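Local coordinates for protein putative oxygenase (Streptomyces viridochromogenes Tue57, PDB 4XAA) that is probably a non-heme iron, 2-oxoglutarate-dependent oxygenase, thought to act in the oxidative cyclizations of orthosomycin biosynthesis, at residues I141-A146 with R208-E213; A21-V26 with V187-V192; Y70-L75 with L111-P116; P25-D30 with R89-Q94. One frame throughout, in Å; residues are numbered along the deposited sequence.

Interactions 1, 2 and 3 are antiparallel strand pairings in one sheet: 1 lies in its middle, 2 involves the outermost strand 20-25, and 3 lies toward its other end. Interaction 1 touches both of the others, while 2 and 3 lie on opposite sides of the chain's centre. Interaction 1 is the most buried and ends in a salt bridge; 2 adds an Asx turn; 3 is partly buried and has a bulged strand with an arginine near the nickel. Interaction 4, farther out, shares Pro25 and Val26 with interaction 2. It has no hydrogen bond between its segments, just apolar contacts beside a surface salt-bridge network, and it touches interaction 1 through Leu92 and Ile141.

Interaction 1: residues I141-A146 with R208-E213; sequences ICLDDA and RTIVIE
Asp144 OD2 is held twice by Arg208, by its guanidinium NH1 at 2.7 Å and by its backbone N at 2.9 Å. The backbone N-H uses the anti lone pair of OD2. NH1 also lies 2.8 Å from Asp144 OD1, but both bonds from NH1 are strongly bent and weak, so the pairing rests more on charge than on direction; the carboxylate and guanidinium planes are turned 36° apart. The salt bridge closes the end of an antiparallel strand pair in the major sheet of the double-stranded beta-helix, just where strand 136-142 ends. Before that, Ile141 and Ile210 form a hydrogen-bonded pair, Ile141 N giving to Ile210 O at 2.8 Å and Ile210 N returning the bond to Ile141 O. Leu143 N still reaches Arg208 O at 2.9 Å, beyond the last strand residue. The Ile141 and Ile210 side chains lie on the face covered by helix 29-47, through Ile32 and Leu35. Cys142 and Thr209 form the next, non-hydrogen-bonded pair, with their side chains on the other face, that of Thr209 about 10 Å from the nickel. Under the helix, Leu143 CD1 rests against the CG1-CD1 arm of Ile210, 4.1 Å from Ile210 CG1.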
loop_
_atom_site.group_PDB
_atom_site.type_symbol
_atom_site.label_atom_id
_atom_site.label_comp_id
_atom_site.label_asym_id
_atom_site.label_seq_id
_atom_site.Cartn_x
_atom_site.Cartn_y
_atom_site.Cartn_z
ATOM N N ILE A 141 5.270 -1.312 -0.219
ATOM C CA ILE A 141 6.567 -1.467 0.414
ATOM C C ILE A 141 6.478 -0.970 1.845
ATOM O O ILE A 141 6.386 0.227 2.096
ATOM C CB ILE A 141 7.682 -0.700 -0.331
ATOM C CG1 ILE A 141 7.663 -1.028 -1.824
ATOM C CG2 ILE A 141 9.026 -1.043 0.271
ATOM C CD1 ILE A 141 8.494 -0.064 -2.658
ATOM N N CYS A 142 6.511 -1.911 2.776
ATOM C CA CYS A 142 6.361 -1.624 4.195
ATOM C C CYS A 142 7.652 -1.122 4.821
ATOM O O CYS A 142 8.682 -1.798 4.783
ATOM C CB CYS A 142 5.863 -2.883 4.892
ATOM S SG CYS A 142 4.461 -3.543 3.956
ATOM N N LEU A 143 7.608 0.077 5.377
ATOM C CA LEU A 143 8.804 0.669 5.953
ATOM C C LEU A 143 8.714 0.489 7.459
ATOM O O LEU A 143 9.600 0.887 8.201
ATOM C CB LEU A 143 8.939 2.149 5.563
ATOM C CG LEU A 143 8.687 2.527 4.094
ATOM C CD1 LEU A 143 8.698 4.041 3.920
ATOM C CD2 LEU A 143 9.706 1.883 3.167
ATOM N N ASP A 144 7.630 -0.137 7.897
ATOM C CA ASP A 144 7.460 -0.492 9.296
ATOM C C ASP A 144 6.892 -1.909 9.493
ATOM O O ASP A 144 6.283 -2.489 8.581
ATOM C CB ASP A 144 6.556 0.526 9.981
ATOM C CG ASP A 144 7.195 1.889 10.074
ATOM O OD1 ASP A 144 8.162 2.027 10.845
ATOM O OD2 ASP A 144 6.742 2.825 9.380
ATOM N N ASP A 145 7.149 -2.464 10.675
ATOM C CA ASP A 145 6.385 -3.589 11.210
ATOM C C ASP A 145 4.927 -3.168 11.356
ATOM O O ASP A 145 4.642 -2.137 11.948
ATOM C CB ASP A 145 6.922 -4.020 12.574
ATOM C CG ASP A 145 8.239 -4.771 12.485
ATOM O OD1 ASP A 145 8.975 -4.573 11.505
ATOM O OD2 ASP A 145 8.538 -5.567 13.404
ATOM N N ALA A 146 4.004 -3.954 10.824
ATOM C CA ALA A 146 2.596 -3.638 10.968
ATOM C C ALA A 146 1.761 -4.888 11.212
ATOM O O ALA A 146 1.989 -5.929 10.603
ATOM C CB ALA A 146 2.101 -2.898 9.736
ATOM N N ARG A 208 4.261 3.277 8.046
ATOM C CA ARG A 208 4.579 3.983 6.826
ATOM C C ARG A 208 4.735 2.993 5.690
ATOM O O ARG A 208 5.435 1.998 5.818
ATOM C CB ARG A 208 5.857 4.800 6.981
ATOM C CG ARG A 208 5.940 5.643 8.245
ATOM C CD ARG A 208 7.255 6.384 8.250
ATOM N NE ARG A 208 7.722 6.801 9.568
ATOM C CZ ARG A 208 8.305 5.993 10.445
ATOM N NH1 ARG A 208 8.450 4.710 10.169
ATOM N NH2 ARG A 208 8.723 6.470 11.610
ATOM N N THR A 209 4.088 3.287 4.571
ATOM C CA THR A 209 4.056 2.389 3.434
ATOM C C THR A 209 4.212 3.195 2.153
ATOM O O THR A 209 3.635 4.268 2.022
ATOM C CB THR A 209 2.729 1.585 3.411
ATOM O OG1 THR A 209 2.646 0.783 4.591
ATOM C CG2 THR A 209 2.641 0.680 2.207
ATOM N N ILE A 210 5.014 2.694 1.223
ATOM C CA ILE A 210 5.051 3.244 -0.127
ATOM C C ILE A 210 4.223 2.350 -1.042
ATOM O O ILE A 210 4.577 1.200 -1.266
ATOM C CB ILE A 210 6.508 3.366 -0.668
ATOM C CG1 ILE A 210 7.275 4.428 0.114
ATOM C CG2 ILE A 210 6.525 3.713 -2.143
ATOM C CD1 ILE A 210 8.738 4.462 -0.208
ATOM N N VAL A 211 3.112 2.875 -1.545
ATOM C CA VAL A 211 2.256 2.150 -2.487
ATOM C C VAL A 211 2.493 2.627 -3.927
ATOM O O VAL A 211 2.346 3.824 -4.248
ATOM C CB VAL A 211 0.749 2.318 -2.154
ATOM C CG1 VAL A 211 -0.109 1.401 -3.018
ATOM C CG2 VAL A 211 0.495 2.049 -0.697
ATOM N N ILE A 212 2.859 1.684 -4.786
ATOM C CA ILE A 212 3.084 1.964 -6.191
ATOM C C ILE A 212 2.126 1.094 -6.989
ATOM O O ILE A 212 1.990 -0.099 -6.741
ATOM C CB ILE A 212 4.577 1.706 -6.603
ATOM C CG1 ILE A 212 5.528 2.548 -5.751
ATOM C CG2 ILE A 212 4.827 2.014 -8.068
ATOM C CD1 ILE A 212 6.986 2.488 -6.215
ATOM N N GLU A 213 1.421 1.690 -7.932
ATOM C CA GLU A 213 0.518 0.890 -8.740
ATOM C C GLU A 213 1.167 0.520 -10.065
ATOM O O GLU A 213 1.701 1.384 -10.748
ATOM C CB GLU A 213 -0.785 1.634 -8.975
ATOM C CG GLU A 213 -1.768 0.879 -9.833
ATOM C CD GLU A 213 -3.091 1.606 -9.951
ATOM O OE1 GLU A 213 -3.768 1.778 -8.910
ATOM O OE2 GLU A 213 -3.447 2.014 -11.076
#

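Interaction 2: residues A21-V26 with V187-V192; sequences ANAGPV and VVVHDV
Ala21 and Val189 make a hydrogen-bonded antiparallel pair: Ala21 N gives to Val189 O at 2.8 Å, and Val189 N answers to Ala21 O. Ala23 N carries the pattern on to Val187 O at 2.9 Å. Between these bonds Asn22 and Val188 form a non-hydrogen-bonded pair, their CA atoms 4.3 Å apart, the spacing usual for such a pair, with a CA-H...O contact from Val188 CA to Ala21 O. Beside these regular bonds, the apolar packing is tight at the far end, where Val26 CG2 meets Val187 CG2 at 3.6 Å, the two side chains crossing at about a right angle.

The looser side belongs to Asn22, which is partly exposed, and to Pro25, which is exposed and points away. Asn22 has CG anti to the backbone N (chi1 -172°), which swings OD1 forward along the chain to accept from Gly24 N at 2.8 Å, an Asx turn. The donor sits above the amide plane. Asn22 ND2 donates to Asp186 OD2. At Gly24 the backbone takes a positive phi, which favours glycine, and Gly24 O receives Val187 N in a longer bond of 3.1 Å, again from above the carbonyl plane.

On the metal side, His190 NE2 bonds to Asp127, one of the nickel ligands. Strand 20-25 is the outermost on this side of the major sheet, and strand 186-191 lies between it and strand 136-142. Helix 90-100 covers the face of Ala23, Val187 and Val189 through Leu95 and Phe99.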
loop_
_atom_site.group_PDB
_atom_site.type_symbol
_atom_site.label_atom_id
_atom_site.label_comp_id
_atom_site.label_asym_id
_atom_site.label_seq_id
_atom_site.Cartn_x
_atom_site.Cartn_y
_atom_site.Cartn_z
ATOM N N ALA A 21 -0.954 -10.795 -1.536
ATOM C CA ALA A 21 0.054 -11.640 -0.884
ATOM C C ALA A 21 1.250 -10.858 -0.351
ATOM O O ALA A 21 1.695 -9.892 -0.959
ATOM C CB ALA A 21 0.531 -12.715 -1.832
ATOM N N ASN A 22 1.770 -11.279 0.797
ATOM C CA ASN A 22 3.054 -10.773 1.265
ATOM C C ASN A 22 4.167 -11.538 0.579
ATOM O O ASN A 22 4.305 -12.735 0.779
ATOM C CB ASN A 22 3.176 -10.899 2.780
ATOM C CG ASN A 22 4.412 -10.217 3.324
ATOM O OD1 ASN A 22 5.321 -9.852 2.575
ATOM N ND2 ASN A 22 4.453 -10.038 4.638
ATOM N N ALA A 23 4.953 -10.843 -0.232
ATOM C CA ALA A 23 6.028 -11.473 -1.006
ATOM C C ALA A 23 7.367 -11.450 -0.275
ATOM O O ALA A 23 8.365 -11.948 -0.780
ATOM C CB ALA A 23 6.182 -10.788 -2.354
ATOM N N GLY A 24 7.392 -10.854 0.909
ATOM C CA GLY A 24 8.630 -10.725 1.640
ATOM C C GLY A 24 9.525 -9.670 1.028
ATOM O O GLY A 24 9.086 -8.901 0.187
ATOM N N PRO A 25 10.784 -9.626 1.470
ATOM C CA PRO A 25 11.775 -8.641 1.037
ATOM C C PRO A 25 12.068 -8.712 -0.456
ATOM O O PRO A 25 12.038 -9.780 -1.068
ATOM C CB PRO A 25 13.016 -9.003 1.853
ATOM C CG PRO A 25 12.493 -9.762 3.036
ATOM C CD PRO A 25 11.318 -10.526 2.510
ATOM N N VAL A 26 12.344 -7.548 -1.028
ATOM C CA VAL A 26 12.565 -7.402 -2.454
ATOM C C VAL A 26 13.809 -6.559 -2.658
ATOM O O VAL A 26 14.668 -6.878 -3.473
ATOM C CB VAL A 26 11.376 -6.731 -3.156
ATOM C CG1 VAL A 26 11.719 -6.421 -4.595
ATOM C CG2 VAL A 26 10.150 -7.612 -3.079
ATOM N N VAL A 187 7.109 -6.616 0.933
ATOM C CA VAL A 187 6.343 -6.011 -0.130
ATOM C C VAL A 187 5.065 -6.811 -0.299
ATOM O O VAL A 187 5.106 -7.998 -0.617
ATOM C CB VAL A 187 7.119 -5.970 -1.447
ATOM C CG1 VAL A 187 6.232 -5.462 -2.558
ATOM C CG2 VAL A 187 8.349 -5.088 -1.293
ATOM N N VAL A 188 3.934 -6.165 -0.037
ATOM C CA VAL A 188 2.638 -6.781 -0.231
ATOM C C VAL A 188 2.172 -6.413 -1.613
ATOM O O VAL A 188 2.322 -5.270 -2.030
ATOM C CB VAL A 188 1.631 -6.304 0.803
ATOM C CG1 VAL A 188 0.272 -6.974 0.587
ATOM C CG2 VAL A 188 2.169 -6.581 2.185
ATOM N N VAL A 189 1.628 -7.375 -2.339
ATOM C CA VAL A 189 1.068 -7.060 -3.632
ATOM C C VAL A 189 -0.411 -7.442 -3.630
ATOM O O VAL A 189 -0.779 -8.541 -3.236
ATOM C CB VAL A 189 1.868 -7.758 -4.748
ATOM C CG1 VAL A 189 2.549 -8.970 -4.202
ATOM C CG2 VAL A 189 1.010 -8.089 -5.948
ATOM N N HIS A 190 -1.269 -6.503 -4.006
ATOM C CA HIS A 190 -2.683 -6.819 -4.026
ATOM C C HIS A 190 -3.341 -6.300 -5.279
ATOM O O HIS A 190 -2.953 -5.270 -5.853
ATOM C CB HIS A 190 -3.390 -6.299 -2.767
ATOM C CG HIS A 190 -3.483 -4.810 -2.666
ATOM N ND1 HIS A 190 -2.504 -4.043 -2.073
ATOM C CD2 HIS A 190 -4.465 -3.949 -3.033
ATOM C CE1 HIS A 190 -2.864 -2.770 -2.104
ATOM N NE2 HIS A 190 -4.051 -2.687 -2.680
ATOM N N ASP A 191 -4.323 -7.067 -5.726
ATOM C CA ASP A 191 -5.057 -6.748 -6.935
ATOM C C ASP A 191 -5.877 -5.470 -6.688
ATOM O O ASP A 191 -6.390 -5.274 -5.593
ATOM C CB ASP A 191 -5.933 -7.941 -7.321
ATOM C CG ASP A 191 -6.478 -7.838 -8.719
ATOM O OD1 ASP A 191 -7.107 -6.798 -9.018
ATOM O OD2 ASP A 191 -6.276 -8.792 -9.514
ATOM N N VAL A 192 -5.980 -4.588 -7.673
ATOM C CA VAL A 192 -6.707 -3.340 -7.446
ATOM C C VAL A 192 -8.199 -3.582 -7.263
ATOM O O VAL A 192 -8.907 -2.706 -6.788
ATOM C CB VAL A 192 -6.523 -2.332 -8.597
ATOM C CG1 VAL A 192 -5.119 -1.747 -8.589
ATOM C CG2 VAL A 192 -6.846 -2.983 -9.915
#

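Interaction 3: residues Y70-L75 with L111-P116; sequences YRVHNL and LVLKEP
Val72 and Leu111 form the firm part of this contact, a hydrogen-bonded antiparallel pair in the major sheet of the double-stranded beta-helix. Val72 N gives to Leu111 O at 2.7 Å and Leu111 N gives to Val72 O at 3.0 Å, each donor lying in the carbonyl plane. Further along, the bond from Leu113 N to Tyr70 O is weak. Toward strand 56-59, strand 68-72 is irregular: Tyr70 and Arg71 both face Trp57, a classic beta bulge. CA-H...O contacts accompany the backbone bonds, with Arg71 CA 3.2 Å from Leu111 O.

The apolar contacts gather on the face covered by helix 29-47, where Ala39 and Ile43 meet Leu111. Val72 and Leu111 run side by side, pointing the same way, and Val72 CG2 lies 4.0 Å from Leu111 CD2. Leu75, brought back by the turn after the strand, sets both methyls against Leu111 CB, CD1 at 3.9 Å.

On the opposite face lies Arg71. It stretches alongside Val112, extended from CG to NE with CG anti to the backbone N (chi1 -170°), and its side chain lies about 6 Å from the nickel. Its NH1 touches Val112 CG1. The guanidinium is steadied by His73, whose ring stacks on Trp57: Arg71 NE donates to His73 ND1 at 3.1 Å, at the ring edge and close to its plane.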
loop_
_atom_site.group_PDB
_atom_site.type_symbol
_atom_site.label_atom_id
_atom_site.label_comp_id
_atom_site.label_asym_id
_atom_site.label_seq_id
_atom_site.Cartn_x
_atom_site.Cartn_y
_atom_site.Cartn_z
ATOM N N TYR A 70 -2.217 11.577 6.428
ATOM C CA TYR A 70 -2.400 10.161 6.138
ATOM C C TYR A 70 -1.950 9.780 4.728
ATOM O O TYR A 70 -1.872 8.602 4.402
ATOM C CB TYR A 70 -3.858 9.735 6.363
ATOM C CG TYR A 70 -4.890 10.418 5.494
ATOM C CD1 TYR A 70 -5.228 9.909 4.246
ATOM C CD2 TYR A 70 -5.550 11.561 5.935
ATOM C CE1 TYR A 70 -6.182 10.533 3.453
ATOM C CE2 TYR A 70 -6.493 12.186 5.156
ATOM C CZ TYR A 70 -6.809 11.673 3.912
ATOM O OH TYR A 70 -7.768 12.298 3.136
ATOM N N ARG A 71 -1.627 10.763 3.895
ATOM C CA ARG A 71 -1.091 10.444 2.579
ATOM C C ARG A 71 -0.244 11.551 1.980
ATOM O O ARG A 71 -0.510 12.731 2.157
ATOM C CB ARG A 71 -2.220 10.093 1.611
ATOM C CG ARG A 71 -1.762 9.527 0.287
ATOM C CD ARG A 71 -2.939 9.376 -0.602
ATOM N NE ARG A 71 -2.708 8.643 -1.843
ATOM C CZ ARG A 71 -3.071 7.377 -2.036
ATOM N NH1 ARG A 71 -3.659 6.679 -1.071
ATOM N NH2 ARG A 71 -2.851 6.804 -3.202
ATOM N N VAL A 72 0.814 11.140 1.301
ATOM C CA VAL A 72 1.514 12.008 0.390
ATOM C C VAL A 72 1.275 11.474 -1.018
ATOM O O VAL A 72 1.711 10.387 -1.365
ATOM C CB VAL A 72 2.995 12.088 0.692
ATOM C CG1 VAL A 72 3.637 13.123 -0.213
ATOM C CG2 VAL A 72 3.207 12.463 2.142
ATOM N N HIS A 73 0.537 12.247 -1.807
ATOM C CA HIS A 73 0.096 11.839 -3.131
ATOM C C HIS A 73 1.161 12.233 -4.116
ATOM O O HIS A 73 2.024 13.044 -3.789
ATOM C CB HIS A 73 -1.233 12.505 -3.469
ATOM C CG HIS A 73 -2.041 11.781 -4.495
ATOM N ND1 HIS A 73 -2.498 10.492 -4.312
ATOM C CD2 HIS A 73 -2.506 12.178 -5.705
ATOM C CE1 HIS A 73 -3.203 10.122 -5.367
ATOM N NE2 HIS A 73 -3.225 11.129 -6.225
ATOM N N ASN A 74 1.112 11.658 -5.310
ATOM C CA ASN A 74 2.117 11.947 -6.312
ATOM C C ASN A 74 3.526 11.843 -5.739
ATOM O O ASN A 74 4.328 12.764 -5.865
ATOM C CB ASN A 74 1.876 13.334 -6.893
ATOM C CG ASN A 74 0.556 13.426 -7.622
ATOM O OD1 ASN A 74 0.259 12.602 -8.488
ATOM N ND2 ASN A 74 -0.250 14.425 -7.271
ATOM N N LEU A 75 3.816 10.727 -5.082
ATOM C CA LEU A 75 5.062 10.603 -4.339
ATOM C C LEU A 75 6.299 10.784 -5.226
ATOM O O LEU A 75 7.300 11.343 -4.786
ATOM C CB LEU A 75 5.113 9.251 -3.624
ATOM C CG LEU A 75 6.278 8.963 -2.673
ATOM C CD1 LEU A 75 6.311 9.972 -1.534
ATOM C CD2 LEU A 75 6.182 7.550 -2.134
ATOM N N LEU A 111 2.758 7.716 -0.676
ATOM C CA LEU A 111 3.102 7.360 0.684
ATOM C C LEU A 111 1.832 7.417 1.532
ATOM O O LEU A 111 1.222 8.478 1.686
ATOM C CB LEU A 111 4.172 8.299 1.232
ATOM C CG LEU A 111 4.691 8.122 2.657
ATOM C CD1 LEU A 111 5.506 6.846 2.829
ATOM C CD2 LEU A 111 5.507 9.333 3.069
ATOM N N VAL A 112 1.415 6.264 2.048
ATOM C CA VAL A 112 0.321 6.231 2.999
ATOM C C VAL A 112 0.885 5.988 4.401
ATOM O O VAL A 112 1.957 5.376 4.577
ATOM C CB VAL A 112 -0.722 5.178 2.623
ATOM C CG1 VAL A 112 -0.908 5.172 1.111
ATOM C CG2 VAL A 112 -0.301 3.817 3.103
ATOM N N LEU A 113 0.160 6.515 5.387
ATOM C CA LEU A 113 0.701 6.761 6.717
ATOM C C LEU A 113 -0.311 6.557 7.798
ATOM O O LEU A 113 -1.448 7.031 7.679
ATOM C CB LEU A 113 1.191 8.203 6.856
ATOM C CG LEU A 113 1.992 8.783 5.716
ATOM C CD1 LEU A 113 2.028 10.253 5.864
ATOM C CD2 LEU A 113 3.369 8.190 5.832
ATOM N N LYS A 114 0.128 5.903 8.868
ATOM C CA LYS A 114 -0.589 5.900 10.130
ATOM C C LYS A 114 0.242 6.640 11.167
ATOM O O LYS A 114 1.240 6.101 11.632
ATOM C CB LYS A 114 -0.863 4.476 10.604
ATOM C CG LYS A 114 -1.575 3.587 9.601
ATOM C CD LYS A 114 -3.025 4.017 9.367
ATOM C CE LYS A 114 -3.692 3.085 8.354
ATOM N NZ LYS A 114 -5.169 3.086 8.482
ATOM N N GLU A 115 -0.148 7.875 11.500
ATOM C CA GLU A 115 0.451 8.610 12.623
ATOM C C GLU A 115 0.243 7.795 13.896
ATOM O O GLU A 115 -0.712 7.029 13.990
ATOM C CB GLU A 115 -0.181 10.005 12.814
ATOM C CG GLU A 115 -0.029 11.012 11.674
ATOM C CD GLU A 115 -0.131 12.461 12.156
ATOM O OE1 GLU A 115 0.014 13.387 11.335
ATOM O OE2 GLU A 115 -0.346 12.684 13.365
ATOM N N PRO A 116 1.127 7.962 14.884
ATOM C CA PRO A 116 0.895 7.296 16.165
ATOM C C PRO A 116 -0.376 7.814 16.803
ATOM O O PRO A 116 -0.668 8.990 16.623
ATOM C CB PRO A 116 2.125 7.677 16.989
ATOM C CG PRO A 116 3.172 7.955 15.986
ATOM C CD PRO A 116 2.436 8.626 14.847
#

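Interaction 4: residues P25-D30 with R89-Q94; sequences PVLAPD and REELAQ
Leu27 turns CG beside its own backbone N and anti to its carbonyl carbon (chi1 -58°), bringing CD2 to 3.7 Å from Arg89 CB. CB and CG of Arg89 lie against the leucine, and the bends at chi2 and chi3 turn the guanidinium back toward Glu91. Val26 takes part through CG1, which sits 3.8 Å from Glu91 CB and 4.1 Å from Leu92 CD2; the side chains of Val26 and Glu91 slide past each other in opposite directions. No hydrogen bond joins the two segments. The contact packs the link between strand 20-25 and helix 29-47, with Ala28 in the N-cap position of that helix, against the start of helix 90-100 and Arg89 just before it. Leu27 reaches inward to Ile32 and Leu35 of helix 29-47, and its CD1 also approaches Leu92 CD2. Outside these apolar contacts Arg89, Glu90 and Glu91 make a salt-bridge network. Glu91, bent at chi2, meets Arg89 NH2 with OE2 at 2.9 Å, though the bond is weak. Glu90 OE1 lies well out of the guanidinium plane, 3.3 Å from Arg89 NH1, and pairs by charge alone. The other oxygen, Glu91 OE1, lies 3.9 Å from Leu27 CD2.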
loop_
_atom_site.group_PDB
_atom_site.type_symbol
_atom_site.label_atom_id
_atom_site.label_comp_id
_atom_site.label_asym_id
_atom_site.label_seq_id
_atom_site.Cartn_x
_atom_site.Cartn_y
_atom_site.Cartn_z
ATOM N N PRO A 25 10.784 -9.626 1.470
ATOM C CA PRO A 25 11.775 -8.641 1.037
ATOM C C PRO A 25 12.068 -8.712 -0.456
ATOM O O PRO A 25 12.038 -9.780 -1.068
ATOM C CB PRO A 25 13.016 -9.003 1.853
ATOM C CG PRO A 25 12.493 -9.762 3.036
ATOM C CD PRO A 25 11.318 -10.526 2.510
ATOM N N VAL A 26 12.344 -7.548 -1.028
ATOM C CA VAL A 26 12.565 -7.402 -2.454
ATOM C C VAL A 26 13.809 -6.559 -2.658
ATOM O O VAL A 26 14.668 -6.878 -3.473
ATOM C CB VAL A 26 11.376 -6.731 -3.156
ATOM C CG1 VAL A 26 11.719 -6.421 -4.595
ATOM C CG2 VAL A 26 10.150 -7.612 -3.079
ATOM N N LEU A 27 13.889 -5.470 -1.903
ATOM C CA LEU A 27 15.065 -4.624 -1.918
ATOM C C LEU A 27 15.969 -4.939 -0.743
ATOM O O LEU A 27 15.506 -5.374 0.308
ATOM C CB LEU A 27 14.673 -3.154 -1.880
ATOM C CG LEU A 27 13.761 -2.699 -3.016
ATOM C CD1 LEU A 27 13.223 -1.290 -2.745
ATOM C CD2 LEU A 27 14.501 -2.783 -4.343
ATOM N N ALA A 28 17.265 -4.732 -0.940
ATOM C CA ALA A 28 18.228 -4.832 0.132
ATOM C C ALA A 28 17.829 -3.910 1.269
ATOM O O ALA A 28 17.428 -2.773 1.029
ATOM C CB ALA A 28 19.624 -4.485 -0.377
ATOM N N PRO A 29 17.938 -4.404 2.511
ATOM C CA PRO A 29 17.592 -3.719 3.761
ATOM C C PRO A 29 18.082 -2.282 3.830
ATOM O O PRO A 29 17.387 -1.425 4.385
ATOM C CB PRO A 29 18.294 -4.570 4.818
ATOM C CG PRO A 29 18.236 -5.930 4.255
ATOM C CD PRO A 29 18.429 -5.772 2.763
ATOM N N ASP A 30 19.269 -2.037 3.286
ATOM C CA ASP A 30 19.851 -0.699 3.251
ATOM C C ASP A 30 19.030 0.235 2.375
ATOM O O ASP A 30 18.921 1.419 2.662
ATOM C CB ASP A 30 21.299 -0.764 2.744
ATOM C CG ASP A 30 21.944 0.603 2.626
ATOM O OD1 ASP A 30 22.255 1.017 1.488
ATOM O OD2 ASP A 30 22.141 1.263 3.666
ATOM N N ARG A 89 13.777 1.365 -8.607
ATOM C CA ARG A 89 14.562 0.138 -8.653
ATOM C C ARG A 89 13.811 -0.840 -9.535
ATOM O O ARG A 89 12.585 -0.916 -9.498
ATOM C CB ARG A 89 14.791 -0.463 -7.256
ATOM C CG ARG A 89 15.650 0.372 -6.320
ATOM C CD ARG A 89 17.094 0.467 -6.802
ATOM N NE ARG A 89 17.733 -0.843 -6.865
ATOM C CZ ARG A 89 18.655 -1.174 -7.761
ATOM N NH1 ARG A 89 19.045 -0.282 -8.663
ATOM N NH2 ARG A 89 19.189 -2.392 -7.761
ATOM N N GLU A 90 14.556 -1.575 -10.336
ATOM C CA GLU A 90 13.979 -2.474 -11.315
ATOM C C GLU A 90 13.318 -3.702 -10.686
ATOM O O GLU A 90 12.435 -4.310 -11.291
ATOM C CB GLU A 90 15.063 -2.918 -12.294
ATOM C CG GLU A 90 16.319 -3.450 -11.599
ATOM C CD GLU A 90 17.367 -2.361 -11.296
ATOM O OE1 GLU A 90 17.000 -1.166 -11.117
ATOM O OE2 GLU A 90 18.567 -2.714 -11.242
ATOM N N GLU A 91 13.751 -4.077 -9.486
ATOM C CA GLU A 91 13.192 -5.248 -8.832
ATOM C C GLU A 91 11.692 -5.087 -8.570
ATOM O O GLU A 91 10.941 -6.072 -8.542
ATOM C CB GLU A 91 13.922 -5.529 -7.520
ATOM C CG GLU A 91 15.401 -5.865 -7.673
ATOM C CD GLU A 91 16.277 -4.625 -7.668
ATOM O OE1 GLU A 91 15.748 -3.525 -7.965
ATOM O OE2 GLU A 91 17.489 -4.753 -7.361
ATOM N N LEU A 92 11.255 -3.848 -8.388
ATOM C CA LEU A 92 9.870 -3.588 -8.019
ATOM C C LEU A 92 8.931 -3.922 -9.158
ATOM O O LEU A 92 7.985 -4.683 -8.979
ATOM C CB LEU A 92 9.695 -2.140 -7.592
ATOM C CG LEU A 92 10.496 -1.837 -6.326
ATOM C CD1 LEU A 92 10.394 -0.365 -5.953
ATOM C CD2 LEU A 92 10.036 -2.716 -5.188
ATOM N N ALA A 93 9.215 -3.389 -10.340
ATOM C CA ALA A 93 8.345 -3.636 -11.483
ATOM C C ALA A 93 8.463 -5.085 -11.927
ATOM O O ALA A 93 7.500 -5.674 -12.400
ATOM C CB ALA A 93 8.676 -2.699 -12.615
ATOM N N GLN A 94 9.646 -5.664 -11.755
ATOM C CA GLN A 94 9.841 -7.083 -12.048
ATOM C C GLN A 94 9.043 -7.979 -11.088
ATOM O O GLN A 94 8.456 -8.974 -11.504
ATOM C CB GLN A 94 11.337 -7.430 -12.014
ATOM C CG GLN A 94 12.112 -6.886 -13.233
ATOM C CD GLN A 94 13.622 -6.878 -13.048
ATOM O OE1 GLN A 94 14.145 -7.258 -11.993
ATOM N NE2 GLN A 94 14.332 -6.428 -14.076
#